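Local structure of esterase A (Caulobacter crescentus, 5GKV) at residues G203-I208 / H215-D220; R257-E260 / A264-H267; R304-D309 / N325-Y330; S165-H170 / I316-G321. The protein probably hydrolyses ester bonds, as a serine hydrolase of the beta-lactamase family related to penicillin-binding proteins. All coordinates share one frame; numbering follows the deposited sequence.

Overall arrangement
Contacts 1 and 2 lie together on one side of the chain's centre, and contacts 3 and 4 on the other. Contacts 1 and 2 have centres about 10 Å apart and share a small antiparallel sheet, in which strands 206-208 and 266-268 are neighbours. Contacts 3 and 4 have centres about 9 Å apart and share the two-stranded sheet of 305-306 and 315-318. The pairs are about 23 to 30 Å apart between centres. Contacts 1 and 2 follow in series within the long loop closed by contact 4, whose segments alternate with those of contact 3. Contact 4 sets the loop between helices 147-156 and 173-186 against strand 315-318, at the probable active site.

Contact 1: residues G203-I208 / H215-D220; sequences GLDLWI and HDRVAD
D205 and R217 form a bidentate, end-on salt bridge at the surface. It joins the turn just before strand 206-208, an edge strand of the small three-stranded antiparallel sheet, to the loop that follows this strand. The side chains reach toward each other from facing segments. R217 NH1 donates to D205 OD2 at 2.8 Å, and R217 NH2 donates to D205 OD1 at 2.9 Å. Both oxygens use the lone pair on the side facing the other oxygen. Both bonds are nearly straight, and the carboxylate and guanidinium planes lie only 20° apart. The two groups therefore meet edge to edge as an almost flat unit.

W207 belongs to the same network. It stands next to R217, with W207 NE1 3.8 Å from R217 NH2. The indole plane is turned 72° from the guanidinium, so the two do not stack.

The next shell sets the positions. D205 is the centre of an inverse gamma turn. Its CG lies opposite the backbone N (chi1 -157°), and the carboxylate points at the loop. R217 reaches across with a straight chain. E214 makes a further salt bridge with R217 NE, and the carbonyl of D73 accepts from NH1. NE and NH1 thus have partners beyond D205. Backbone hydrogen bonds pair W207 with H267 of strand 266-268, and D205 with T269 just beyond it.

D205 OD1 takes a second donor besides the arginine: W207 NE1 approaches nearly along the C-O axis at 2.9 Å, with the oxygen in the indole plane.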
loop_
_atom_site.group_PDB
_atom_site.type_symbol
_atom_site.label_atom_id
_atom_site.label_comp_id
_atom_site.label_asym_id
_atom_site.label_seq_id
_atom_site.Cartn_x
_atom_site.Cartn_y
_atom_site.Cartn_z
ATOM N N GLY A 203 19.378 3.186 -0.155
ATOM C CA GLY A 203 19.247 3.539 1.247
ATOM C C GLY A 203 17.836 3.920 1.670
ATOM O O GLY A 203 17.638 4.940 2.336
ATOM N N LEU A 204 16.838 3.124 1.287
ATOM C CA LEU A 204 15.451 3.376 1.663
ATOM C C LEU A 204 15.108 2.554 2.897
ATOM O O LEU A 204 15.318 1.339 2.914
ATOM C CB LEU A 204 14.491 3.030 0.521
ATOM C CG LEU A 204 14.727 3.823 -0.776
ATOM C CD1 LEU A 204 13.829 3.345 -1.882
ATOM C CD2 LEU A 204 14.507 5.303 -0.550
ATOM N N ASP A 205 14.558 3.217 3.920
ATOM C CA ASP A 205 14.167 2.523 5.148
ATOM C C ASP A 205 12.752 1.965 4.968
ATOM O O ASP A 205 11.767 2.459 5.525
ATOM C CB ASP A 205 14.268 3.463 6.350
ATOM C CG ASP A 205 14.435 2.714 7.652
ATOM O OD1 ASP A 205 14.559 1.459 7.626
ATOM O OD2 ASP A 205 14.479 3.374 8.704
ATOM N N LEU A 206 12.681 0.903 4.163
ATOM C CA LEU A 206 11.425 0.297 3.739
ATOM C C LEU A 206 11.661 -1.199 3.580
ATOM O O LEU A 206 12.670 -1.611 2.994
ATOM C CB LEU A 206 10.932 0.923 2.424
ATOM C CG LEU A 206 9.925 0.084 1.620
ATOM C CD1 LEU A 206 8.555 0.002 2.325
ATOM C CD2 LEU A 206 9.793 0.586 0.176
ATOM N N TRP A 207 10.734 -1.999 4.106
ATOM C CA TRP A 207 10.940 -3.428 4.279
ATOM C C TRP A 207 9.641 -4.183 4.035
ATOM O O TRP A 207 8.576 -3.767 4.498
ATOM C CB TRP A 207 11.401 -3.754 5.708
ATOM C CG TRP A 207 12.527 -2.934 6.217
ATOM C CD1 TRP A 207 12.499 -1.611 6.569
ATOM C CD2 TRP A 207 13.867 -3.387 6.472
ATOM N NE1 TRP A 207 13.740 -1.205 7.002
ATOM C CE2 TRP A 207 14.598 -2.274 6.960
ATOM C CE3 TRP A 207 14.518 -4.620 6.338
ATOM C CZ2 TRP A 207 15.939 -2.360 7.311
ATOM C CZ3 TRP A 207 15.856 -4.704 6.686
ATOM C CH2 TRP A 207 16.552 -3.579 7.168
ATOM N N ILE A 208 9.733 -5.321 3.356
ATOM C CA ILE A 208 8.671 -6.323 3.382
ATOM C C ILE A 208 9.324 -7.603 3.884
ATOM O O ILE A 208 10.179 -8.181 3.197
ATOM C CB ILE A 208 8.009 -6.521 2.012
ATOM C CG1 ILE A 208 7.342 -5.215 1.548
ATOM C CG2 ILE A 208 6.979 -7.646 2.084
ATOM C CD1 ILE A 208 6.700 -5.312 0.142
ATOM N N HIS A 215 13.221 -4.876 15.037
ATOM C CA HIS A 215 11.913 -4.846 15.693
ATOM C C HIS A 215 11.838 -3.800 16.798
ATOM O O HIS A 215 10.755 -3.273 17.063
ATOM C CB HIS A 215 11.557 -6.218 16.256
ATOM C CG HIS A 215 11.193 -7.218 15.204
ATOM N ND1 HIS A 215 10.617 -8.435 15.500
ATOM C CD2 HIS A 215 11.337 -7.186 13.858
ATOM C CE1 HIS A 215 10.425 -9.111 14.381
ATOM N NE2 HIS A 215 10.849 -8.374 13.370
ATOM N N ASP A 216 12.966 -3.467 17.434
ATOM C CA ASP A 216 12.921 -2.546 18.566
ATOM C C ASP A 216 12.582 -1.120 18.161
ATOM O O ASP A 216 12.176 -0.334 19.025
ATOM C CB ASP A 216 14.247 -2.555 19.339
ATOM C CG ASP A 216 14.460 -3.850 20.125
ATOM O OD1 ASP A 216 15.606 -4.085 20.593
ATOM O OD2 ASP A 216 13.483 -4.630 20.270
ATOM N N ARG A 217 12.731 -0.754 16.885
ATOM C CA ARG A 217 12.364 0.595 16.456
ATOM C C ARG A 217 11.004 0.643 15.763
ATOM O O ARG A 217 10.662 1.664 15.150
ATOM C CB ARG A 217 13.456 1.190 15.559
ATOM C CG ARG A 217 13.681 0.494 14.224
ATOM C CD ARG A 217 15.082 0.849 13.682
ATOM N NE ARG A 217 15.367 0.257 12.375
ATOM C CZ ARG A 217 15.129 0.858 11.211
ATOM N NH1 ARG A 217 14.589 2.072 11.183
ATOM N NH2 ARG A 217 15.431 0.252 10.071
ATOM N N VAL A 218 10.229 -0.432 15.852
ATOM C CA VAL A 218 8.880 -0.468 15.300
ATOM C C VAL A 218 7.913 0.164 16.297
ATOM O O VAL A 218 7.895 -0.200 17.479
ATOM C CB VAL A 218 8.471 -1.910 14.971
ATOM C CG1 VAL A 218 6.968 -1.975 14.637
ATOM C CG2 VAL A 218 9.295 -2.422 13.813
ATOM N N ALA A 219 7.093 1.099 15.817
ATOM C CA ALA A 219 6.164 1.812 16.684
ATOM C C ALA A 219 5.062 0.889 17.180
ATOM O O ALA A 219 4.614 -0.001 16.460
ATOM C CB ALA A 219 5.539 2.984 15.925
ATOM N N ASP A 220 4.622 1.106 18.421
ATOM C CA ASP A 220 3.339 0.569 18.867
ATOM C C ASP A 220 2.213 1.105 18.002
ATOM O O ASP A 220 2.231 2.256 17.565
ATOM C CB ASP A 220 3.010 0.994 20.308
ATOM C CG ASP A 220 3.929 0.399 21.340
ATOM O OD1 ASP A 220 4.652 -0.572 21.040
ATOM O OD2 ASP A 220 3.906 0.923 22.471
#

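Contact 2: residues R257-E260 / A264-H267; sequences RRVE and ANGH
N265 and V259 make the direct hydrogen bond between the two segments, from just before strand 266-268 to just after helix 253-258. N265 ND2 donates to V259 O at 2.6 Å, with an N-H...O angle of 153°. The acceptor lies in the amide plane. Seen from V259, the nitrogen sits well above the carbonyl plane, 53° out of it. The same ND2 also bonds to W256 O, and N265 OD1 accepts from I261 N. A buried asparagine thus takes two carbonyls at the C-terminal end of the helix and joins that end to the central strand of the three-stranded sheet.

Water adds a second link. Water 2 accepts from R257 NE at 3.0 Å and lies 2.9 Å from H267 NE2, at the ring edge and in its plane. It bridges two side chains whose nitrogens do not touch. At the other ring nitrogen, H267 ND1 gives a weak bond to N265 O.

Apolar contact is slight. R257 CG approaches the H267 ring, 4.0 Å from CE1, and the two side chains cross at about a right angle.

The link is therefore mostly polar. Two backbone carbonyls at ND2 and one N-H at OD1 probably fix the rotation of the buried amide, and its nitrogen and oxygen cannot be exchanged without losing these bonds.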
loop_
_atom_site.group_PDB
_atom_site.type_symbol
_atom_site.label_atom_id
_atom_site.label_comp_id
_atom_site.label_asym_id
_atom_site.label_seq_id
_atom_site.Cartn_x
_atom_site.Cartn_y
_atom_site.Cartn_z
ATOM N N ARG A 257 5.719 -9.688 11.726
ATOM C CA ARG A 257 6.711 -8.795 11.136
ATOM C C ARG A 257 7.682 -9.543 10.231
ATOM O O ARG A 257 8.046 -9.041 9.161
ATOM C CB ARG A 257 7.471 -8.069 12.239
ATOM C CG ARG A 257 6.570 -7.160 13.058
ATOM C CD ARG A 257 7.313 -6.523 14.210
ATOM N NE ARG A 257 6.373 -5.809 15.070
ATOM C CZ ARG A 257 6.669 -5.324 16.273
ATOM N NH1 ARG A 257 7.888 -5.473 16.777
ATOM N NH2 ARG A 257 5.742 -4.689 16.975
ATOM N N ARG A 258 8.107 -10.744 10.646
ATOM C CA ARG A 258 9.199 -11.445 9.970
ATOM C C ARG A 258 8.798 -11.939 8.582
ATOM O O ARG A 258 9.607 -11.893 7.644
ATOM C CB ARG A 258 9.678 -12.635 10.818
ATOM C CG ARG A 258 10.609 -12.300 11.985
ATOM C CD ARG A 258 11.223 -13.582 12.603
ATOM N NE ARG A 258 10.271 -14.315 13.444
ATOM C CZ ARG A 258 10.098 -14.107 14.748
ATOM N NH1 ARG A 258 10.820 -13.191 15.379
ATOM N NH2 ARG A 258 9.199 -14.816 15.428
ATOM N N VAL A 259 7.574 -12.453 8.438
ATOM C CA VAL A 259 7.152 -13.054 7.173
ATOM C C VAL A 259 6.880 -11.954 6.154
ATOM O O VAL A 259 6.988 -10.762 6.463
ATOM C CB VAL A 259 5.914 -13.955 7.358
ATOM C CG1 VAL A 259 6.254 -15.147 8.246
ATOM C CG2 VAL A 259 4.731 -13.154 7.940
ATOM N N GLU A 260 6.527 -12.341 4.933
ATOM C CA GLU A 260 6.197 -11.389 3.881
ATOM C C GLU A 260 4.704 -11.466 3.613
ATOM O O GLU A 260 4.200 -12.519 3.216
ATOM C CB GLU A 260 6.969 -11.689 2.601
ATOM C CG GLU A 260 8.466 -11.625 2.753
ATOM C CD GLU A 260 9.154 -11.651 1.399
ATOM O OE1 GLU A 260 8.446 -11.458 0.371
ATOM O OE2 GLU A 260 10.386 -11.865 1.373
ATOM N N ALA A 264 -0.025 -6.197 3.275
ATOM C CA ALA A 264 -0.341 -5.710 4.619
ATOM C C ALA A 264 0.809 -5.515 5.614
ATOM O O ALA A 264 0.598 -4.853 6.630
ATOM C CB ALA A 264 -1.354 -6.650 5.283
ATOM N N ASN A 265 1.990 -6.106 5.422
ATOM C CA ASN A 265 2.959 -6.082 6.522
ATOM C C ASN A 265 4.276 -5.409 6.150
ATOM O O ASN A 265 5.302 -5.660 6.795
ATOM C CB ASN A 265 3.213 -7.490 7.079
ATOM C CG ASN A 265 4.235 -8.268 6.282
ATOM O OD1 ASN A 265 4.356 -8.104 5.063
ATOM N ND2 ASN A 265 4.982 -9.134 6.970
ATOM N N GLY A 266 4.281 -4.542 5.147
ATOM C CA GLY A 266 5.427 -3.671 4.968
ATOM C C GLY A 266 5.635 -2.772 6.176
ATOM O O GLY A 266 4.693 -2.427 6.900
ATOM N N HIS A 267 6.892 -2.395 6.394
ATOM C CA HIS A 267 7.288 -1.439 7.424
ATOM C C HIS A 267 8.190 -0.380 6.805
ATOM O O HIS A 267 9.133 -0.719 6.075
ATOM C CB HIS A 267 8.031 -2.136 8.571
ATOM C CG HIS A 267 7.140 -2.961 9.445
ATOM N ND1 HIS A 267 6.683 -4.207 9.068
ATOM C CD2 HIS A 267 6.611 -2.718 10.669
ATOM C CE1 HIS A 267 5.908 -4.693 10.023
ATOM N NE2 HIS A 267 5.850 -3.814 11.007
HETATM O O HOH W 1 7.452 -6.681 7.184
HETATM O O HOH W 2 4.368 -4.247 13.496
#

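Contact 3: residues R304-D309 / N325-Y330; sequences RLRGRD and NEPNFY
R306 meets P327 and E326 at the surface, and these three residues make up the contact. R306 contributes most. Its chain is stretched out all the way, starting trans to N (chi1 175°). This carries the guanidinium out to the 325-330 loop.

P327 is next. It follows a cis peptide bond. The proline ring and the arginine chain run antiparallel alongside each other, with P327 CD over one face of the guanidinium. The closest approach is R306 NH2 to P327 CB, at 3.4 Å. This is packing of a planar cation against an aliphatic ring.

E326 crosses R306 at about a right angle. The carboxylate and guanidinium planes are 62° apart, so they do not pair edge to edge. R306 NH1 and E326 OE2 form only a long salt bridge, at 3.8 Å. Water 3 closes the gap more tightly: it accepts from R306 NH1 at 3.0 Å, in the guanidinium plane, and donates to E326 OE1 at 2.7 Å. Each charge also has a partner nearby. R306 NE pairs with E315, and E326 OE1 pairs with R324. The charges thus form a chain across the surface, in which the direct R306-E326 link is a loose member.

The contact joins two parts of the fold. R306 lies on strand 305-306. E326 and P327 lie in the loop leaving strand 323-324, at the edge of the large antiparallel sheet. P327 also touches E315 of strand 315-318, the strand that pairs with 305-306.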
loop_
_atom_site.group_PDB
_atom_site.type_symbol
_atom_site.label_atom_id
_atom_site.label_comp_id
_atom_site.label_asym_id
_atom_site.label_seq_id
_atom_site.Cartn_x
_atom_site.Cartn_y
_atom_site.Cartn_z
ATOM N N ARG A 304 -7.915 0.479 -15.190
ATOM C CA ARG A 304 -8.461 -0.803 -15.612
ATOM C C ARG A 304 -9.979 -0.807 -15.552
ATOM O O ARG A 304 -10.641 -1.283 -16.487
ATOM C CB ARG A 304 -7.899 -1.924 -14.735
ATOM C CG ARG A 304 -6.655 -2.606 -15.302
ATOM C CD ARG A 304 -5.630 -1.600 -15.764
ATOM N NE ARG A 304 -4.431 -2.224 -16.324
ATOM C CZ ARG A 304 -3.230 -1.659 -16.324
ATOM N NH1 ARG A 304 -3.052 -0.448 -15.774
ATOM N NH2 ARG A 304 -2.203 -2.305 -16.874
ATOM N N LEU A 305 -10.539 -0.286 -14.463
ATOM C CA LEU A 305 -11.981 -0.138 -14.335
ATOM C C LEU A 305 -12.270 0.856 -13.221
ATOM O O LEU A 305 -11.402 1.166 -12.394
ATOM C CB LEU A 305 -12.675 -1.468 -14.057
ATOM C CG LEU A 305 -12.691 -1.999 -12.632
ATOM C CD1 LEU A 305 -13.726 -3.133 -12.541
ATOM C CD2 LEU A 305 -11.304 -2.464 -12.189
ATOM N N ARG A 306 -13.517 1.332 -13.205
ATOM C CA ARG A 306 -13.959 2.352 -12.266
ATOM C C ARG A 306 -15.425 2.126 -11.929
ATOM O O ARG A 306 -16.217 1.762 -12.800
ATOM C CB ARG A 306 -13.753 3.753 -12.849
ATOM C CG ARG A 306 -14.308 4.856 -11.979
ATOM C CD ARG A 306 -14.022 6.213 -12.565
ATOM N NE ARG A 306 -14.883 7.221 -11.958
ATOM C CZ ARG A 306 -14.767 8.525 -12.165
ATOM N NH1 ARG A 306 -13.804 8.983 -12.951
ATOM N NH2 ARG A 306 -15.609 9.366 -11.573
ATOM N N GLY A 307 -15.776 2.344 -10.678
ATOM C CA GLY A 307 -17.141 2.152 -10.226
ATOM C C GLY A 307 -17.144 1.792 -8.757
ATOM O O GLY A 307 -16.102 1.762 -8.095
ATOM N N ARG A 308 -18.354 1.536 -8.253
ATOM C CA ARG A 308 -18.522 1.150 -6.857
ATOM C C ARG A 308 -17.814 -0.168 -6.578
ATOM O O ARG A 308 -18.065 -1.176 -7.241
ATOM C CB ARG A 308 -20.006 0.998 -6.506
ATOM C CG ARG A 308 -20.303 1.383 -5.067
ATOM C CD ARG A 308 -20.381 2.903 -4.993
ATOM N NE ARG A 308 -20.236 3.435 -3.644
ATOM C CZ ARG A 308 -20.062 4.728 -3.391
ATOM N NH1 ARG A 308 -20.009 5.593 -4.403
ATOM N NH2 ARG A 308 -19.941 5.154 -2.140
ATOM N N ASP A 309 -16.957 -0.172 -5.569
ATOM C CA ASP A 309 -16.268 -1.397 -5.204
ATOM C C ASP A 309 -17.181 -2.258 -4.347
ATOM O O ASP A 309 -17.940 -1.748 -3.517
ATOM C CB ASP A 309 -14.973 -1.075 -4.457
ATOM C CG ASP A 309 -14.052 -2.272 -4.344
ATOM O OD1 ASP A 309 -13.186 -2.441 -5.225
ATOM O OD2 ASP A 309 -14.173 -3.024 -3.357
ATOM N N ASN A 325 -6.426 8.500 -8.256
ATOM C CA ASN A 325 -6.866 9.519 -7.304
ATOM C C ASN A 325 -8.337 9.879 -7.508
ATOM O O ASN A 325 -9.119 9.891 -6.550
ATOM C CB ASN A 325 -5.957 10.746 -7.408
ATOM C CG ASN A 325 -6.117 11.702 -6.225
ATOM O OD1 ASN A 325 -6.529 11.306 -5.130
ATOM N ND2 ASN A 325 -5.790 12.967 -6.453
ATOM N N GLU A 326 -8.745 10.152 -8.745
ATOM C CA GLU A 326 -10.160 10.382 -9.028
ATOM C C GLU A 326 -10.921 9.104 -8.724
ATOM O O GLU A 326 -10.392 8.009 -8.948
ATOM C CB GLU A 326 -10.370 10.797 -10.487
ATOM C CG GLU A 326 -9.663 9.892 -11.486
ATOM C CD GLU A 326 -10.051 10.202 -12.930
ATOM O OE1 GLU A 326 -9.639 9.444 -13.820
ATOM O OE2 GLU A 326 -10.771 11.202 -13.165
ATOM N N PRO A 327 -12.177 9.230 -8.251
ATOM C CA PRO A 327 -12.944 10.468 -8.097
ATOM C C PRO A 327 -12.938 11.057 -6.683
ATOM O O PRO A 327 -13.698 11.985 -6.416
ATOM C CB PRO A 327 -14.363 10.018 -8.453
ATOM C CG PRO A 327 -14.442 8.658 -7.823
ATOM C CD PRO A 327 -13.025 8.054 -7.983
ATOM N N ASN A 328 -12.118 10.528 -5.774
ATOM C CA ASN A 328 -12.215 10.969 -4.389
ATOM C C ASN A 328 -11.186 12.027 -4.020
ATOM O O ASN A 328 -11.422 12.793 -3.078
ATOM C CB ASN A 328 -12.093 9.760 -3.453
ATOM C CG ASN A 328 -13.108 8.672 -3.781
ATOM O OD1 ASN A 328 -14.304 8.867 -3.596
ATOM N ND2 ASN A 328 -12.630 7.524 -4.281
ATOM N N PHE A 329 -10.064 12.087 -4.739
ATOM C CA PHE A 329 -9.051 13.132 -4.574
ATOM C C PHE A 329 -8.469 13.155 -3.162
ATOM O O PHE A 329 -8.130 14.212 -2.623
ATOM C CB PHE A 329 -9.614 14.500 -4.975
ATOM C CG PHE A 329 -9.964 14.571 -6.430
ATOM C CD1 PHE A 329 -8.990 14.882 -7.369
ATOM C CD2 PHE A 329 -11.250 14.263 -6.864
ATOM C CE1 PHE A 329 -9.296 14.908 -8.731
ATOM C CE2 PHE A 329 -11.562 14.287 -8.224
ATOM C CZ PHE A 329 -10.587 14.610 -9.152
ATOM N N TYR A 330 -8.313 11.976 -2.571
ATOM C CA TYR A 330 -7.648 11.897 -1.281
ATOM C C TYR A 330 -6.141 12.094 -1.380
ATOM O O TYR A 330 -5.500 12.261 -0.338
ATOM C CB TYR A 330 -7.951 10.556 -0.617
ATOM C CG TYR A 330 -9.413 10.374 -0.285
ATOM C CD1 TYR A 330 -10.178 11.431 0.224
ATOM C CD2 TYR A 330 -10.026 9.141 -0.463
ATOM C CE1 TYR A 330 -11.520 11.249 0.543
ATOM C CE2 TYR A 330 -11.361 8.954 -0.152
ATOM C CZ TYR A 330 -12.098 9.998 0.348
ATOM O OH TYR A 330 -13.419 9.779 0.655
HETATM O O HOH W 3 -11.684 7.857 -14.683
#

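Contact 4: residues S165-H170 / I316-G321; sequences SASGYH and ISWGAG
The 165-170 loop carries Y169 into the probable active site, where Y169 OH bonds to K83 NZ and the Y169 side chain touches S80. These residues fit the SxxK motif and the tyrosine of the beta-lactamase family. The contact backs this loop with W318 of strand 315-318.

The Y169 and W318 rings meet rim to rim. The planes are 3° apart, the centroids of Y169 and the six-membered ring of W318 are 5.9 Å apart, and neither ring lies over the other's face. Y169 CD1 comes 3.7 Å from W318 CZ2. At the pyrrole end of the indole, S167 OG lies at the edge, near its plane, 3.2 Å from W318 NE1. I316 CG2 packs 3.4 Å above one face of the W318 ring, toward the edge of the ring.

Water 4 links the segments, donating to S167 OG at 2.7 Å and to I316 O at 3.0 Å. S167 OG also bonds to D309 OD1, and D309 OD2 accepts from Y169 N. D309 therefore acts from the second shell on the tyrosine's backbone.

The chemistry is mixed: the W318 rim lies against the Y169 ring, while the buried serine, water and aspartate bonds probably limit movement of its loop.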
loop_
_atom_site.group_PDB
_atom_site.type_symbol
_atom_site.label_atom_id
_atom_site.label_comp_id
_atom_site.label_asym_id
_atom_site.label_seq_id
_atom_site.Cartn_x
_atom_site.Cartn_y
_atom_site.Cartn_z
ATOM N N SER A 165 -17.029 -6.871 -13.870
ATOM C CA SER A 165 -18.323 -6.447 -13.359
ATOM C C SER A 165 -18.086 -5.258 -12.439
ATOM O O SER A 165 -18.224 -4.104 -12.859
ATOM C CB SER A 165 -19.039 -7.600 -12.643
ATOM O OG SER A 165 -18.267 -8.149 -11.578
ATOM N N ALA A 166 -17.719 -5.529 -11.191
ATOM C CA ALA A 166 -17.234 -4.502 -10.283
ATOM C C ALA A 166 -15.996 -5.037 -9.575
ATOM O O ALA A 166 -15.873 -6.244 -9.334
ATOM C CB ALA A 166 -18.310 -4.079 -9.266
ATOM N N SER A 167 -15.057 -4.138 -9.275
ATOM C CA SER A 167 -13.935 -4.547 -8.441
ATOM C C SER A 167 -14.442 -4.907 -7.048
ATOM O O SER A 167 -15.450 -4.375 -6.567
ATOM C CB SER A 167 -12.875 -3.434 -8.361
ATOM O OG SER A 167 -13.436 -2.249 -7.810
ATOM N N GLY A 168 -13.776 -5.877 -6.432
ATOM C CA GLY A 168 -14.064 -6.256 -5.062
ATOM C C GLY A 168 -12.759 -6.392 -4.306
ATOM O O GLY A 168 -12.106 -7.440 -4.339
ATOM N N TYR A 169 -12.375 -5.313 -3.643
ATOM C CA TYR A 169 -11.055 -5.189 -3.038
ATOM C C TYR A 169 -10.663 -6.436 -2.252
ATOM O O TYR A 169 -11.442 -6.950 -1.449
ATOM C CB TYR A 169 -11.065 -3.965 -2.132
ATOM C CG TYR A 169 -9.766 -3.697 -1.402
ATOM C CD1 TYR A 169 -8.625 -3.310 -2.096
ATOM C CD2 TYR A 169 -9.700 -3.772 -0.011
ATOM C CE1 TYR A 169 -7.428 -3.030 -1.416
ATOM C CE2 TYR A 169 -8.522 -3.485 0.673
ATOM C CZ TYR A 169 -7.398 -3.123 -0.037
ATOM O OH TYR A 169 -6.250 -2.844 0.650
ATOM N N HIS A 170 -9.452 -6.940 -2.519
ATOM C CA HIS A 170 -8.850 -8.103 -1.879
ATOM C C HIS A 170 -7.898 -7.626 -0.780
ATOM O O HIS A 170 -6.714 -7.410 -1.072
ATOM C CB HIS A 170 -8.038 -8.929 -2.883
ATOM C CG HIS A 170 -8.832 -9.551 -4.002
ATOM N ND1 HIS A 170 -9.880 -8.917 -4.636
ATOM C CD2 HIS A 170 -8.678 -10.741 -4.633
ATOM C CE1 HIS A 170 -10.352 -9.700 -5.592
ATOM N NE2 HIS A 170 -9.636 -10.810 -5.613
ATOM N N ILE A 316 -14.129 3.663 -6.852
ATOM C CA ILE A 316 -12.679 3.567 -7.000
ATOM C C ILE A 316 -12.330 3.386 -8.469
ATOM O O ILE A 316 -12.991 2.628 -9.195
ATOM C CB ILE A 316 -12.086 2.413 -6.153
ATOM C CG1 ILE A 316 -12.408 2.632 -4.673
ATOM C CG2 ILE A 316 -10.558 2.266 -6.390
ATOM C CD1 ILE A 316 -12.004 1.459 -3.765
ATOM N N SER A 317 -11.296 4.101 -8.905
ATOM C CA SER A 317 -10.649 3.887 -10.191
ATOM C C SER A 317 -9.358 3.124 -9.905
ATOM O O SER A 317 -8.465 3.642 -9.229
ATOM C CB SER A 317 -10.369 5.223 -10.879
ATOM O OG SER A 317 -9.574 5.083 -12.052
ATOM N N TRP A 318 -9.275 1.890 -10.391
ATOM C CA TRP A 318 -8.119 1.026 -10.158
ATOM C C TRP A 318 -7.201 1.012 -11.373
ATOM O O TRP A 318 -7.668 0.793 -12.499
ATOM C CB TRP A 318 -8.557 -0.411 -9.868
ATOM C CG TRP A 318 -9.150 -0.652 -8.514
ATOM C CD1 TRP A 318 -10.447 -0.981 -8.231
ATOM C CD2 TRP A 318 -8.453 -0.629 -7.261
ATOM N NE1 TRP A 318 -10.602 -1.149 -6.878
ATOM C CE2 TRP A 318 -9.391 -0.938 -6.259
ATOM C CE3 TRP A 318 -7.119 -0.370 -6.891
ATOM C CZ2 TRP A 318 -9.050 -0.988 -4.906
ATOM C CZ3 TRP A 318 -6.781 -0.418 -5.548
ATOM C CH2 TRP A 318 -7.740 -0.730 -4.570
ATOM N N GLY A 319 -5.905 1.228 -11.134
ATOM C CA GLY A 319 -4.856 0.791 -12.027
ATOM C C GLY A 319 -4.462 -0.641 -11.718
ATOM O O GLY A 319 -5.214 -1.401 -11.103
ATOM N N ALA A 320 -3.250 -1.012 -12.135
ATOM C CA ALA A 320 -2.745 -2.371 -11.905
ATOM C C ALA A 320 -2.143 -2.474 -10.496
ATOM O O ALA A 320 -0.928 -2.584 -10.296
ATOM C CB ALA A 320 -1.739 -2.760 -12.983
ATOM N N GLY A 321 -3.042 -2.470 -9.506
ATOM C CA GLY A 321 -2.689 -2.511 -8.102
ATOM C C GLY A 321 -2.615 -1.159 -7.418
ATOM O O GLY A 321 -2.809 -1.085 -6.198
HETATM O O HOH W 4 -13.644 -0.237 -9.627
#